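Local coordinates for protein putative polyketide synthase (Brevibacillus brevis, PDB 6HP2) that carries, in this part of a polyketide synthase multienzyme, an O-methyltransferase domain that binds S-adenosyl-L-homocysteine and probably serves synthesis of the antibiotic bacillaene, at residues 104-109 with 129-134; 111-114 with 119-122. All blocks are in the same frame, centred on the assembly; numbering follows the deposited sequence.

Interaction 1: residues 104-109 with 129-134. With SAH (S-adenosyl-L-homocysteine), chain B.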
ATOM      1  N   CYS A 104       2.083  -4.022   8.278  1.00 28.61           N
ATOM      2  CA  CYS A 104       3.446  -3.920   7.776  1.00 30.30           C
ATOM      3  C   CYS A 104       3.999  -5.201   7.102  1.00 20.67           C
ATOM      4  O   CYS A 104       5.190  -5.211   6.749  1.00 26.30           O
ATOM      5  CB  CYS A 104       4.374  -3.498   8.926  1.00 35.22           C
ATOM      6  SG  CYS A 104       4.367  -4.708  10.359  1.00 29.16           S
ATOM      7  N   GLY A 105       3.174  -6.201   6.801  1.00 25.79           N
ATOM      8  CA  GLY A 105       3.663  -7.338   6.047  1.00 27.22           C
ATOM      9  C   GLY A 105       4.848  -8.005   6.780  1.00 32.19           C
ATOM     10  O   GLY A 105       4.800  -8.285   7.966  1.00 31.99           O
ATOM     11  N   HIS A 106       5.922  -8.245   6.056  1.00 25.48           N
ATOM     12  CA  HIS A 106       7.144  -8.782   6.637  1.00 33.93           C
ATOM     13  C   HIS A 106       8.055  -7.722   7.214  1.00 41.20           C
ATOM     14  O   HIS A 106       9.231  -8.025   7.457  1.00 40.66           O
ATOM     15  CB  HIS A 106       7.915  -9.555   5.590  1.00 30.07           C
ATOM     16  CG  HIS A 106       7.211 -10.802   5.114  1.00 42.78           C
ATOM     17  ND1 HIS A 106       7.488 -11.399   3.899  1.00 50.74           N
ATOM     18  CD2 HIS A 106       6.220 -11.539   5.671  1.00 37.84           C
ATOM     19  CE1 HIS A 106       6.699 -12.447   3.729  1.00 48.65           C
ATOM     20  NE2 HIS A 106       5.925 -12.562   4.795  1.00 36.83           N
ATOM     21  N   GLY A 107       7.571  -6.480   7.359  1.00 30.98           N
ATOM     22  CA  GLY A 107       8.355  -5.417   8.006  1.00 28.64           C
ATOM     23  C   GLY A 107       9.353  -4.705   7.140  1.00 34.66           C
ATOM     24  O   GLY A 107      10.146  -3.870   7.648  1.00 28.27           O
ATOM     25  N   THR A 108       9.284  -4.927   5.834  1.00 26.87           N
ATOM     26  CA  THR A 108      10.327  -4.453   4.934  1.00 31.79           C
ATOM     27  C   THR A 108      10.474  -2.933   4.973  1.00 25.56           C
ATOM     28  O   THR A 108      11.598  -2.427   5.063  1.00 27.77           O
ATOM     29  CB  THR A 108      10.030  -4.948   3.514  1.00 36.09           C
ATOM     30  OG1 THR A 108      10.059  -6.400   3.515  1.00 32.15           O
ATOM     31  CG2 THR A 108      11.090  -4.473   2.523  1.00 36.04           C
ATOM     32  N   ASP A 109       9.359  -2.190   4.890  1.00 28.16           N
ATOM     33  CA  ASP A 109       9.442  -0.722   4.946  1.00 32.95           C
ATOM     34  C   ASP A 109       9.797  -0.226   6.346  1.00 25.90           C
ATOM     35  O   ASP A 109      10.564   0.734   6.509  1.00 30.11           O
ATOM     36  CB  ASP A 109       8.129  -0.051   4.495  1.00 30.28           C
ATOM     37  CG  ASP A 109       7.865  -0.233   3.011  1.00 39.23           C
ATOM     38  OD1 ASP A 109       8.781  -0.005   2.186  1.00 36.65           O
ATOM     39  OD2 ASP A 109       6.766  -0.690   2.651  1.00 42.53           O
ATOM     40  N   LYS A 129       0.433 -12.990  13.433  1.00 31.92           N
ATOM     41  CA  LYS A 129       1.500 -13.264  14.383  1.00 37.00           C
ATOM     42  C   LYS A 129       2.787 -13.661  13.687  1.00 35.46           C
ATOM     43  O   LYS A 129       3.849 -13.137  14.025  1.00 37.24           O
ATOM     44  CB  LYS A 129       1.058 -14.356  15.350  1.00 41.09           C
ATOM     45  CG  LYS A 129       1.922 -14.499  16.587  1.00 63.07           C
ATOM     46  CD  LYS A 129       1.209 -15.358  17.643  1.00 83.63           C
ATOM     47  CE  LYS A 129       1.891 -15.284  19.002  1.00102.86           C
ATOM     48  NZ  LYS A 129       3.127 -16.108  19.052  1.00125.28           N
ATOM     49  N   ALA A 130       2.720 -14.619  12.739  1.00 35.51           N
ATOM     50  CA  ALA A 130       3.945 -15.101  12.094  1.00 36.96           C
ATOM     51  C   ALA A 130       4.703 -13.971  11.400  1.00 28.57           C
ATOM     52  O   ALA A 130       5.933 -13.983  11.311  1.00 30.17           O
ATOM     53  CB  ALA A 130       3.616 -16.199  11.093  1.00 40.67           C
ATOM     54  N   GLN A 131       3.985 -13.016  10.847  1.00 28.37           N
ATOM     55  CA  GLN A 131       4.625 -11.917  10.166  1.00 32.05           C
ATOM     56  C   GLN A 131       5.329 -11.043  11.170  1.00 33.16           C
ATOM     57  O   GLN A 131       6.429 -10.564  10.905  1.00 28.72           O
ATOM     58  CB  GLN A 131       3.588 -11.079   9.411  1.00 27.26           C
ATOM     59  CG  GLN A 131       3.043 -11.790   8.188  1.00 31.77           C
ATOM     60  CD  GLN A 131       2.064 -10.869   7.402  1.00 42.01           C
ATOM     61  OE1 GLN A 131       1.662  -9.804   7.874  1.00 35.91           O
ATOM     62  NE2 GLN A 131       1.733 -11.272   6.198  1.00 41.75           N
ATOM     63  N   ALA A 132       4.691 -10.805  12.323  1.00 27.00           N
ATOM     64  CA  ALA A 132       5.308  -9.974  13.348  1.00 33.38           C
ATOM     65  C   ALA A 132       6.577 -10.627  13.851  1.00 35.76           C
ATOM     66  O   ALA A 132       7.623  -9.977  14.000  1.00 32.98           O
ATOM     67  CB  ALA A 132       4.310  -9.741  14.495  1.00 38.10           C
ATOM     68  N   GLU A 133       6.506 -11.935  14.072  1.00 29.42           N
ATOM     69  CA  GLU A 133       7.676 -12.682  14.546  1.00 31.47           C
ATOM     70  C   GLU A 133       8.828 -12.552  13.551  1.00 36.39           C
ATOM     71  O   GLU A 133       9.963 -12.261  13.927  1.00 40.39           O
ATOM     72  CB  GLU A 133       7.258 -14.130  14.757  1.00 42.98           C
ATOM     73  CG  GLU A 133       8.398 -15.031  15.256  1.00121.23           C
ATOM     74  CD  GLU A 133       8.969 -14.570  16.585  1.00152.82           C
ATOM     75  OE1 GLU A 133      10.127 -14.920  16.891  1.00159.66           O
ATOM     76  OE2 GLU A 133       8.256 -13.853  17.322  1.00154.52           O
ATOM     77  N   LEU A 134       8.534 -12.685  12.260  1.00 30.46           N
ATOM     78  CA  LEU A 134       9.575 -12.632  11.251  1.00 38.73           C
ATOM     79  C   LEU A 134      10.166 -11.230  11.155  1.00 31.62           C
ATOM     80  O   LEU A 134      11.386 -11.082  11.040  1.00 35.85           O
ATOM     81  CB  LEU A 134       8.994 -13.063   9.892  1.00 42.78           C
ATOM     82  CG  LEU A 134       9.978 -12.946   8.716  1.00 57.40           C
ATOM     83  CD1 LEU A 134      11.231 -13.811   8.934  1.00 61.47           C
ATOM     84  CD2 LEU A 134       9.304 -13.310   7.434  1.00 51.91           C
TER
HETATM   85  N   SAH B2201       2.240  -3.346   3.570  1.00 29.00           N
HETATM   86  CA  SAH B2201       2.908  -4.633   3.398  1.00 32.79           C
HETATM   87  CB  SAH B2201       1.944  -5.803   3.546  1.00 27.51           C
HETATM   88  CG  SAH B2201       0.644  -5.692   2.770  1.00 27.77           C
HETATM   89  SD  SAH B2201      -0.308  -7.237   2.873  1.00 30.64           S
HETATM   90  C   SAH B2201       3.569  -4.630   2.042  1.00 42.42           C
HETATM   91  O   SAH B2201       4.227  -5.601   1.668  1.00 32.30           O
HETATM   92  OXT SAH B2201       3.458  -3.644   1.322  1.00 42.69           O
HETATM   93  C5' SAH B2201      -1.553  -6.674   4.057  1.00 30.88           C
HETATM   94  C4' SAH B2201      -0.974  -6.469   5.455  1.00 29.67           C
HETATM   95  O4' SAH B2201      -1.997  -5.879   6.288  1.00 31.28           O
HETATM   96  C3' SAH B2201      -0.654  -7.832   6.153  1.00 28.14           C
HETATM   97  O3' SAH B2201       0.604  -7.618   6.811  1.00 26.61           O
HETATM   98  C2' SAH B2201      -1.770  -8.061   7.171  1.00 27.70           C
HETATM   99  O2' SAH B2201      -1.401  -8.783   8.307  1.00 27.74           O
HETATM  100  C1' SAH B2201      -2.126  -6.596   7.509  1.00 29.59           C
HETATM  101  N9  SAH B2201      -3.446  -6.373   8.094  1.00 26.86           N
HETATM  102  C8  SAH B2201      -4.669  -6.701   7.581  1.00 26.91           C
HETATM  103  N7  SAH B2201      -5.577  -6.348   8.496  1.00 22.86           N
HETATM  104  C5  SAH B2201      -4.953  -5.753   9.540  1.00 25.52           C
HETATM  105  C6  SAH B2201      -5.388  -5.207  10.742  1.00 24.69           C
HETATM  106  N6  SAH B2201      -6.667  -5.106  11.098  1.00 24.22           N
HETATM  107  N1  SAH B2201      -4.469  -4.661  11.589  1.00 24.10           N
HETATM  108  C2  SAH B2201      -3.115  -4.737  11.319  1.00 22.21           C
HETATM  109  N3  SAH B2201      -2.697  -5.308  10.144  1.00 23.52           N
HETATM  110  C4  SAH B2201      -3.594  -5.839   9.304  1.00 22.96           C
HETATM  111  O   HOH W   1       6.316  -7.889  10.190  1.00 40.99           O
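Gly105 meets Gln131 through its carbonyl oxygen, with Gly105 O 3.4 Å from Gln131 CB. It occupies the second position of a type II' turn from Cys104 to Gly107, closed by Gly107 N donating to Cys104 O at 2.8 Å. In this pose its two peptide ends do different work. Gly105 N gives a weak hydrogen bond of 2.9 Å to O3' of S-adenosyl-L-homocysteine, while Gly105 O accepts from a water at 2.7 Å. The same water donates to Gln131 O at 2.8 Å and so bridges the two backbones.

Gln131 points toward the turn and runs extended past CG (chi2 -176°), which carries its amide up to the ribose. There Gln131 OE1 receives the ligand's O3' hydroxyl at 2.7 Å and its O2' hydroxyl at a longer 3.3 Å. Thr126 OG1 is also hydrogen-bonded to Gln131 OE1, so three partners, the O2' hydroxyl the most distant, converge on this oxygen and hold it at the ribose. O3' is bonded from both segments, firmly by Gln131 OE1 and weakly by Gly105 N.

At His106 the contact turns apolar. Leu134 CD2 lies over one ring face, 4.1 Å from the centroid of the His106 ring and 18° off its normal, a CH-pi contact. Gln131 CG approaches the ring edge near CD2, and the ring and amide planes stand 85° apart. ND1 is hydrogen-bonded to Asp43 OD1, which holds the imidazole from another side.

Gly107 then serves as N-cap of helix 108-116. With Gly103 and Gly105 it forms the glycine-rich loop of a class I methyltransferase, placed after strand 98-101 and tied to strand 121-126 by backbone bonding between Cys104 and Phe125. Helix 129-141 flanks this loop, with Ala132 packing on strands 121-126 and 148-152.

Interaction 2: residues 111-114 with 119-122; sequences IQIA and HIKT
Ile113 packs its CB and its CG2 branch against Thr122. From Ile113 CB, 4.2 Å from Thr122 CG2, the side chain divides. The short branch, Ile113 CG2, lies anti to the backbone N, and this torsion directs it at the strand: it sits 3.9 Å from Thr122 CG2 and 4.1 Å from Ile120 CD1, thus touching two methyls that come from alternate residues. The long branch diverges, its tip Ile113 CD1 lying 5.1 Å from Thr122 CG2. On another side, the Ile113 side chain touches Tyr331.

Ile120 and Thr122 both point toward the helix, whereas Lys121 between them points away, the alternation expected of an extended chain. Ile120 comes nearest with its terminal CD1, and its side chain also packs on Phe93 and Val99. The two branches of Thr122 are used differently. Thr122 CG2 faces Ile113 and comes within 4.1 Å of Ala114 N; Thr122 OG1 lies 3.8 Å from Ala114 CB. With chi1 at 60°, OG1 sits between the backbone N and carbonyl carbon, where it is hydrogen-bonded to Val110 O, one helical turn before Ala114. This bond satisfies a buried hydroxyl in an otherwise apolar interface and links the strand to the helix backbone.

The backbones come closest at Ala114 and Ile120, whose CA atoms are 5.8 Å apart, beside the short connection between helix and strand. Arg147 adds a polar link, its NH1 being hydrogen-bonded to both Ala114 O and Ile120 O. Strand 121-126 lies between strands 98-101 and 148-152, and helix 108-116 covers it here. The arrangement is the helix-on-sheet packing of a beta-alpha-beta crossover, in this case the first such unit of the Rossmann-like methyltransferase fold.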
ATOM      1  N   ILE A 111      11.759  -1.637   8.308  1.00 28.59           N
ATOM      2  CA  ILE A 111      13.175  -1.906   8.413  1.00 33.47           C
ATOM      3  C   ILE A 111      13.967  -0.998   7.503  1.00 32.07           C
ATOM      4  O   ILE A 111      14.988  -0.439   7.926  1.00 32.95           O
ATOM      5  CB  ILE A 111      13.463  -3.392   8.081  1.00 34.83           C
ATOM      6  CG1 ILE A 111      13.073  -4.259   9.258  1.00 30.03           C
ATOM      7  CG2 ILE A 111      14.929  -3.582   7.677  1.00 35.66           C
ATOM      8  CD1 ILE A 111      12.859  -5.713   8.843  1.00 36.91           C
ATOM      9  N   GLN A 112      13.586  -0.932   6.222  1.00 28.82           N
ATOM     10  CA  GLN A 112      14.393  -0.170   5.266  1.00 32.25           C
ATOM     11  C   GLN A 112      14.385   1.334   5.570  1.00 31.93           C
ATOM     12  O   GLN A 112      15.403   2.018   5.336  1.00 28.69           O
ATOM     13  CB  GLN A 112      13.926  -0.410   3.836  1.00 35.03           C
ATOM     14  CG  GLN A 112      14.289  -1.820   3.274  1.00 34.65           C
ATOM     15  CD  GLN A 112      13.736  -2.031   1.852  1.00 45.79           C
ATOM     16  OE1 GLN A 112      12.941  -1.217   1.321  1.00 40.08           O
ATOM     17  NE2 GLN A 112      14.120  -3.113   1.251  1.00 45.55           N
ATOM     18  N   ILE A 113      13.247   1.885   6.045  1.00 28.73           N
ATOM     19  CA  ILE A 113      13.226   3.319   6.393  1.00 27.89           C
ATOM     20  C   ILE A 113      14.196   3.581   7.548  1.00 30.73           C
ATOM     21  O   ILE A 113      14.942   4.575   7.563  1.00 28.77           O
ATOM     22  CB  ILE A 113      11.809   3.806   6.736  1.00 25.80           C
ATOM     23  CG1 ILE A 113      10.928   3.803   5.511  1.00 30.13           C
ATOM     24  CG2 ILE A 113      11.868   5.207   7.379  1.00 27.20           C
ATOM     25  CD1 ILE A 113       9.482   3.989   5.826  1.00 27.01           C
ATOM     26  N   ALA A 114      14.155   2.721   8.563  1.00 33.27           N
ATOM     27  CA  ALA A 114      15.039   2.884   9.710  1.00 36.13           C
ATOM     28  C   ALA A 114      16.501   2.730   9.317  1.00 31.03           C
ATOM     29  O   ALA A 114      17.383   3.431   9.846  1.00 34.81           O
ATOM     30  CB  ALA A 114      14.681   1.872  10.796  1.00 31.77           C
ATOM     31  N   HIS A 119      18.057   8.454  11.956  1.00 41.65           N
ATOM     32  CA  HIS A 119      17.415   9.289  12.974  1.00 33.18           C
ATOM     33  C   HIS A 119      15.944   8.950  13.203  1.00 31.38           C
ATOM     34  O   HIS A 119      15.346   9.411  14.181  1.00 41.19           O
ATOM     35  CB  HIS A 119      17.534  10.776  12.583  1.00 36.44           C
ATOM     36  CG  HIS A 119      16.650  11.159  11.426  1.00 35.09           C
ATOM     37  ND1 HIS A 119      17.027  11.013  10.107  1.00 35.79           N
ATOM     38  CD2 HIS A 119      15.421  11.722  11.395  1.00 42.15           C
ATOM     39  CE1 HIS A 119      16.053  11.430   9.312  1.00 33.19           C
ATOM     40  NE2 HIS A 119      15.067  11.866  10.070  1.00 35.44           N
ATOM     41  N   ILE A 120      15.323   8.116  12.348  1.00 33.67           N
ATOM     42  CA  ILE A 120      13.904   7.870  12.441  1.00 28.57           C
ATOM     43  C   ILE A 120      13.635   6.638  13.311  1.00 31.00           C
ATOM     44  O   ILE A 120      14.372   5.669  13.282  1.00 34.00           O
ATOM     45  CB  ILE A 120      13.315   7.684  11.033  1.00 28.73           C
ATOM     46  CG1 ILE A 120      13.516   8.970  10.207  1.00 33.99           C
ATOM     47  CG2 ILE A 120      11.800   7.342  11.157  1.00 35.36           C
ATOM     48  CD1 ILE A 120      12.787   8.950   8.870  1.00 33.70           C
ATOM     49  N   LYS A 121      12.536   6.665  14.044  1.00 29.61           N
ATOM     50  CA  LYS A 121      11.997   5.510  14.750  1.00 31.50           C
ATOM     51  C   LYS A 121      10.757   5.051  14.016  1.00 29.43           C
ATOM     52  O   LYS A 121       9.894   5.867  13.658  1.00 27.95           O
ATOM     53  CB  LYS A 121      11.664   5.847  16.206  1.00 41.96           C
ATOM     54  CG  LYS A 121      12.920   6.214  17.025  1.00 57.53           C
ATOM     55  CD  LYS A 121      12.570   6.518  18.468  1.00 69.67           C
ATOM     56  CE  LYS A 121      13.826   6.883  19.264  1.00 85.74           C
ATOM     57  NZ  LYS A 121      13.510   7.167  20.690  1.00 98.14           N
ATOM     58  N   THR A 122      10.705   3.753  13.736  1.00 28.09           N
ATOM     59  CA  THR A 122       9.610   3.174  12.977  1.00 29.51           C
ATOM     60  C   THR A 122       8.861   2.134  13.798  1.00 31.51           C
ATOM     61  O   THR A 122       9.480   1.327  14.511  1.00 33.88           O
ATOM     62  CB  THR A 122      10.117   2.515  11.682  1.00 28.04           C
ATOM     63  OG1 THR A 122      11.055   1.476  11.974  1.00 30.54           O
ATOM     64  CG2 THR A 122      10.721   3.512  10.754  1.00 29.65           C
TER

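From the N terminus, the chain leaves strand 98-101, passes through the glycine-rich turn at 104-107 and enters helix 108-116, whose leading loop makes interaction 1 and whose body makes interaction 2. Interaction 2 closes first: only four residues separate 111-114 from 119-122, so it folds the helix end back onto the start of strand 121-126. The chain then runs along that strand into helix 129-141, where 129-134 returns to 104-109 and closes interaction 1 across 19 intervening residues. Interaction 2 is therefore nested inside the loop of interaction 1, without crossing. Their centres lie 15 Å apart, one at the ligand pocket, the other within the packing of helix against sheet.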